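Local coordinates for protein cellulose hydrolase (Bacillus licheniformis, PDB 4YZT) that hydrolyses beta-1,4-glucosidic bonds of cellulose as a tri-modular endoglucanase of glycoside hydrolase family 5, at residues L436-S446 with A528-P536. Residues are numbered along the deposited sequence; the frame is centred on the assembly and turned at random.
Sequences LEKSEFTISQS and AVVKVKITP
F441 and I443 each bond through both N and O to strand 528-535, F441 to K531 and K533, I443 to K533 and T535, the ladder of a parallel pair. Q445 N to T535 O and K531 N to S439 O prolong it at the two ends. K533 N lies 2.7 Å from F441 O, and I443 N meets K533 O with an N-H...O angle of 173°. The strand axes are inclined at 26° and approach to 4.5 Å.

Beyond the ladder, the C-terminal carboxylate of P536 is held by the S444 hydroxyl and the backbone N-H of S446. S444 OG, swung anti to its own N (chi1 169°), donates to P536 O at 2.6 Å, tilted from the carboxylate plane, while S446 N reaches P536 OXT at 3.1 Å. Replacing S444 by an alanine would probably deprive P536 O of this hydroxyl donor and let the terminal carboxylate turn more easily.

Apolar contacts gather on the face of F441, I443, V532 and I534. The edge of the F441 ring, at CD1, meets V530 CG1 at 3.7 Å, and the F441 side chain also packs on L452 and I454; I443 CD1 approaches V532 CG1 at 4.0 Å. Ahead of the strand, L436 CD2 crosses V530 CG2 at about a right angle, 3.6 Å away. On the other face, T442 CG2 touches T535 CG2, and E440 lies obliquely over the K533 chain without a salt bridge.

Strand 440-444 is thus the parallel edge of a mixed four-stranded sheet in which 527-535 pairs on its other side with antiparallel 515-522; F441 reaches from it to strand 452-457 of a second sheet, which L436 also touches, in the C-terminal beta module.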
ATOM      1  N   LEU A 436       1.014 -31.638   5.615  1.00 19.85           N
ATOM      2  CA  LEU A 436       2.306 -31.264   6.181  1.00 20.74           C
ATOM      3  C   LEU A 436       3.143 -32.505   6.424  1.00 19.97           C
ATOM      4  O   LEU A 436       2.640 -33.497   6.942  1.00 20.85           O
ATOM      5  CB  LEU A 436       2.120 -30.477   7.483  1.00 21.06           C
ATOM      6  CG  LEU A 436       1.926 -28.959   7.396  1.00 24.10           C
ATOM      7  CD1 LEU A 436       0.751 -28.585   6.529  1.00 24.87           C
ATOM      8  CD2 LEU A 436       1.748 -28.392   8.798  1.00 23.99           C
ATOM      9  N   GLU A 437       4.415 -32.458   6.040  1.00 24.17           N
ATOM     10  CA  GLU A 437       5.313 -33.590   6.262  1.00 30.16           C
ATOM     11  C   GLU A 437       5.471 -33.853   7.755  1.00 29.44           C
ATOM     12  O   GLU A 437       5.570 -34.993   8.205  1.00 31.48           O
ATOM     13  CB  GLU A 437       6.685 -33.329   5.625  1.00 31.89           C
ATOM     14  N   LYS A 438       5.468 -32.771   8.516  1.00 29.06           N
ATOM     15  CA  LYS A 438       5.722 -32.811   9.941  1.00 27.19           C
ATOM     16  C   LYS A 438       4.846 -31.735  10.552  1.00 23.53           C
ATOM     17  O   LYS A 438       4.824 -30.614  10.056  1.00 23.71           O
ATOM     18  CB  LYS A 438       7.210 -32.581  10.203  1.00 31.74           C
ATOM     19  CG  LYS A 438       7.708 -32.799  11.614  1.00 33.73           C
ATOM     20  CD  LYS A 438       9.193 -32.469  11.646  1.00 35.62           C
ATOM     21  CE  LYS A 438       9.762 -32.418  13.053  1.00 38.71           C
ATOM     22  NZ  LYS A 438      11.134 -31.827  13.032  1.00 41.13           N
ATOM     23  N   SER A 439       4.090 -32.081  11.592  1.00 21.56           N
ATOM     24  CA  SER A 439       3.162 -31.140  12.213  0.57 21.21           C
ATOM     25  C   SER A 439       3.510 -30.884  13.673  1.00 21.98           C
ATOM     26  O   SER A 439       2.783 -30.175  14.378  1.00 21.99           O
ATOM     27  CB  SER A 439       1.725 -31.647  12.107  0.57 20.23           C
ATOM     28  OG  SER A 439       1.252 -31.548  10.778  0.57 19.13           O
ATOM     29  N   GLU A 440       4.613 -31.471  14.125  1.00 21.91           N
ATOM     30  CA  GLU A 440       5.106 -31.230  15.475  1.00 23.75           C
ATOM     31  C   GLU A 440       6.593 -30.913  15.437  1.00 22.13           C
ATOM     32  O   GLU A 440       7.382 -31.664  14.855  1.00 22.92           O
ATOM     33  CB  GLU A 440       4.848 -32.435  16.386  1.00 28.46           C
ATOM     34  CG  GLU A 440       5.503 -32.294  17.755  1.00 34.41           C
ATOM     35  CD  GLU A 440       5.300 -33.514  18.631  1.00 40.67           C
ATOM     36  OE1 GLU A 440       4.129 -33.869  18.891  1.00 41.31           O
ATOM     37  OE2 GLU A 440       6.313 -34.111  19.063  1.00 43.91           O
ATOM     38  N   PHE A 441       6.983 -29.809  16.070  1.00 19.19           N
ATOM     39  CA  PHE A 441       8.377 -29.382  16.074  1.00 19.69           C
ATOM     40  C   PHE A 441       8.833 -29.132  17.501  1.00 23.14           C
ATOM     41  O   PHE A 441       8.072 -28.630  18.318  1.00 24.68           O
ATOM     42  CB  PHE A 441       8.565 -28.115  15.235  1.00 20.07           C
ATOM     43  CG  PHE A 441       8.252 -28.304  13.780  1.00 20.01           C
ATOM     44  CD1 PHE A 441       6.934 -28.252  13.327  1.00 20.19           C
ATOM     45  CD2 PHE A 441       9.270 -28.530  12.866  1.00 18.69           C
ATOM     46  CE1 PHE A 441       6.644 -28.433  11.986  1.00 17.94           C
ATOM     47  CE2 PHE A 441       8.984 -28.707  11.524  1.00 18.98           C
ATOM     48  CZ  PHE A 441       7.674 -28.652  11.084  1.00 18.57           C
ATOM     49  N   THR A 442      10.073 -29.482  17.801  1.00 23.91           N
ATOM     50  CA  THR A 442      10.633 -29.191  19.110  1.00 23.89           C
ATOM     51  C   THR A 442      11.723 -28.155  18.927  1.00 25.99           C
ATOM     52  O   THR A 442      12.582 -28.292  18.055  1.00 27.92           O
ATOM     53  CB  THR A 442      11.176 -30.451  19.789  1.00 25.21           C
ATOM     54  OG1 THR A 442      10.100 -31.374  19.986  1.00 25.68           O
ATOM     55  CG2 THR A 442      11.816 -30.127  21.157  1.00 25.84           C
ATOM     56  N   ILE A 443      11.652 -27.099  19.726  1.00 23.46           N
ATOM     57  CA  ILE A 443      12.626 -26.023  19.676  1.00 24.95           C
ATOM     58  C   ILE A 443      13.355 -25.905  21.016  1.00 28.54           C
ATOM     59  O   ILE A 443      12.730 -25.903  22.077  1.00 27.75           O
ATOM     60  CB  ILE A 443      11.952 -24.695  19.317  1.00 26.10           C
ATOM     61  CG1 ILE A 443      11.454 -24.757  17.869  1.00 28.16           C
ATOM     62  CG2 ILE A 443      12.905 -23.524  19.519  1.00 27.62           C
ATOM     63  CD1 ILE A 443      10.922 -23.471  17.352  1.00 28.95           C
ATOM     64  N   SER A 444      14.679 -25.830  20.952  1.00 24.55           N
ATOM     65  CA  SER A 444      15.493 -25.524  22.114  1.00 26.44           C
ATOM     66  C   SER A 444      15.644 -24.008  22.233  1.00 25.31           C
ATOM     67  O   SER A 444      16.088 -23.341  21.288  1.00 24.79           O
ATOM     68  CB  SER A 444      16.850 -26.207  22.002  1.00 28.73           C
ATOM     69  OG  SER A 444      17.735 -25.726  22.995  1.00 31.20           O
ATOM     70  N   GLN A 445      15.269 -23.466  23.390  1.00 29.08           N
ATOM     71  CA  GLN A 445      15.266 -22.009  23.600  1.00 32.04           C
ATOM     72  C   GLN A 445      16.640 -21.371  23.422  1.00 38.71           C
ATOM     73  O   GLN A 445      16.757 -20.228  22.973  1.00 41.78           O
ATOM     74  CB  GLN A 445      14.751 -21.666  24.997  1.00 32.30           C
ATOM     75  CG  GLN A 445      13.348 -22.138  25.294  1.00 33.36           C
ATOM     76  CD  GLN A 445      12.909 -21.770  26.700  1.00 35.21           C
ATOM     77  OE1 GLN A 445      13.118 -22.530  27.649  1.00 33.09           O
ATOM     78  NE2 GLN A 445      12.284 -20.608  26.839  1.00 35.52           N
ATOM     79  N   SER A 446      17.677 -22.111  23.791  1.00 40.14           N
ATOM     80  CA  SER A 446      19.042 -21.613  23.707  0.51 41.75           C
ATOM     81  C   SER A 446      19.610 -21.773  22.304  1.00 41.86           C
ATOM     82  O   SER A 446      20.691 -21.269  22.001  1.00 45.66           O
ATOM     83  CB  SER A 446      19.932 -22.341  24.713  0.51 43.62           C
ATOM     84  OG  SER A 446      19.944 -23.733  24.452  0.51 44.20           O
ATOM     85  N   ALA A 528      -4.267 -25.533   9.005  1.00 13.98           N
ATOM     86  CA  ALA A 528      -3.218 -26.493   9.321  1.00 16.72           C
ATOM     87  C   ALA A 528      -2.693 -26.214  10.727  1.00 16.18           C
ATOM     88  O   ALA A 528      -2.196 -25.117  10.999  1.00 15.44           O
ATOM     89  CB  ALA A 528      -2.091 -26.421   8.299  1.00 15.66           C
ATOM     90  N   VAL A 529      -2.813 -27.209  11.604  1.00 17.93           N
ATOM     91  CA  VAL A 529      -2.455 -27.061  13.011  1.00 20.47           C
ATOM     92  C   VAL A 529      -1.059 -27.611  13.291  1.00 21.61           C
ATOM     93  O   VAL A 529      -0.758 -28.773  12.993  1.00 20.75           O
ATOM     94  CB  VAL A 529      -3.475 -27.780  13.925  1.00 23.47           C
ATOM     95  CG1 VAL A 529      -3.057 -27.694  15.375  1.00 25.41           C
ATOM     96  CG2 VAL A 529      -4.875 -27.209  13.736  1.00 24.29           C
ATOM     97  N   VAL A 530      -0.208 -26.775  13.869  1.00 20.22           N
ATOM     98  CA  VAL A 530       1.174 -27.153  14.141  1.00 19.70           C
ATOM     99  C   VAL A 530       1.472 -26.973  15.618  1.00 20.99           C
ATOM    100  O   VAL A 530       1.245 -25.891  16.174  1.00 19.78           O
ATOM    101  CB  VAL A 530       2.187 -26.307  13.325  1.00 18.05           C
ATOM    102  CG1 VAL A 530       3.621 -26.727  13.657  1.00 19.08           C
ATOM    103  CG2 VAL A 530       1.910 -26.429  11.826  1.00 17.28           C
ATOM    104  N   LYS A 531       1.986 -28.024  16.246  1.00 20.23           N
ATOM    105  CA  LYS A 531       2.353 -27.964  17.656  1.00 22.90           C
ATOM    106  C   LYS A 531       3.841 -27.705  17.793  1.00 21.76           C
ATOM    107  O   LYS A 531       4.643 -28.283  17.069  1.00 22.32           O
ATOM    108  CB  LYS A 531       1.949 -29.257  18.374  1.00 28.35           C
ATOM    109  CG  LYS A 531       0.438 -29.428  18.440  1.00 31.86           C
ATOM    110  CD  LYS A 531       0.011 -30.525  19.385  1.00 36.35           C
ATOM    111  CE  LYS A 531      -1.507 -30.523  19.538  1.00 38.86           C
ATOM    112  NZ  LYS A 531      -2.016 -29.242  20.122  1.00 38.48           N
ATOM    113  N   VAL A 532       4.212 -26.817  18.705  1.00 21.64           N
ATOM    114  CA  VAL A 532       5.624 -26.539  18.923  1.00 20.54           C
ATOM    115  C   VAL A 532       5.978 -26.813  20.384  1.00 23.21           C
ATOM    116  O   VAL A 532       5.428 -26.186  21.294  1.00 24.72           O
ATOM    117  CB  VAL A 532       5.981 -25.085  18.532  1.00 19.57           C
ATOM    118  CG1 VAL A 532       7.424 -24.770  18.869  1.00 21.08           C
ATOM    119  CG2 VAL A 532       5.717 -24.857  17.035  1.00 16.40           C
ATOM    120  N   LYS A 533       6.873 -27.776  20.588  1.00 22.74           N
ATOM    121  CA  LYS A 533       7.343 -28.141  21.919  1.00 27.08           C
ATOM    122  C   LYS A 533       8.589 -27.336  22.288  1.00 28.76           C
ATOM    123  O   LYS A 533       9.438 -27.056  21.439  1.00 31.01           O
ATOM    124  CB  LYS A 533       7.653 -29.642  21.998  1.00 30.79           C
ATOM    125  CG  LYS A 533       6.557 -30.554  21.477  1.00 35.22           C
ATOM    126  CD  LYS A 533       5.270 -30.397  22.259  1.00 38.07           C
ATOM    127  CE  LYS A 533       4.172 -31.264  21.664  1.00 41.23           C
ATOM    128  NZ  LYS A 533       2.816 -30.907  22.175  1.00 42.82           N
ATOM    129  N   ILE A 534       8.695 -26.976  23.559  1.00 27.32           N
ATOM    130  CA  ILE A 534       9.802 -26.164  24.042  1.00 27.98           C
ATOM    131  C   ILE A 534      10.705 -26.951  24.993  1.00 29.56           C
ATOM    132  O   ILE A 534      10.223 -27.571  25.940  1.00 31.17           O
ATOM    133  CB  ILE A 534       9.279 -24.890  24.759  1.00 27.70           C
ATOM    134  CG1 ILE A 534       8.588 -23.970  23.756  1.00 27.25           C
ATOM    135  CG2 ILE A 534      10.408 -24.154  25.457  1.00 29.73           C
ATOM    136  CD1 ILE A 534       9.452 -23.659  22.548  1.00 27.29           C
ATOM    137  N   THR A 535      12.009 -26.947  24.725  1.00 28.85           N
ATOM    138  CA  THR A 535      13.003 -27.477  25.660  1.00 28.11           C
ATOM    139  C   THR A 535      13.997 -26.368  26.008  1.00 29.05           C
ATOM    140  O   THR A 535      14.021 -25.343  25.328  1.00 27.71           O
ATOM    141  CB  THR A 535      13.767 -28.671  25.075  1.00 28.86           C
ATOM    142  OG1 THR A 535      14.400 -28.268  23.856  1.00 27.90           O
ATOM    143  CG2 THR A 535      12.834 -29.841  24.818  1.00 28.14           C
ATOM    144  N   PRO A 536      14.814 -26.555  27.064  1.00 31.35           N
ATOM    145  CA  PRO A 536      15.861 -25.560  27.326  1.00 32.06           C
ATOM    146  C   PRO A 536      16.838 -25.399  26.160  1.00 34.36           C
ATOM    147  O   PRO A 536      17.105 -26.350  25.418  1.00 34.76           O
ATOM    148  CB  PRO A 536      16.587 -26.123  28.549  1.00 33.86           C
ATOM    149  CG  PRO A 536      15.592 -26.987  29.221  1.00 36.28           C
ATOM    150  CD  PRO A 536      14.766 -27.586  28.122  1.00 34.02           C
ATOM    151  OXT PRO A 536      17.387 -24.312  25.942  1.00 34.99           O
TER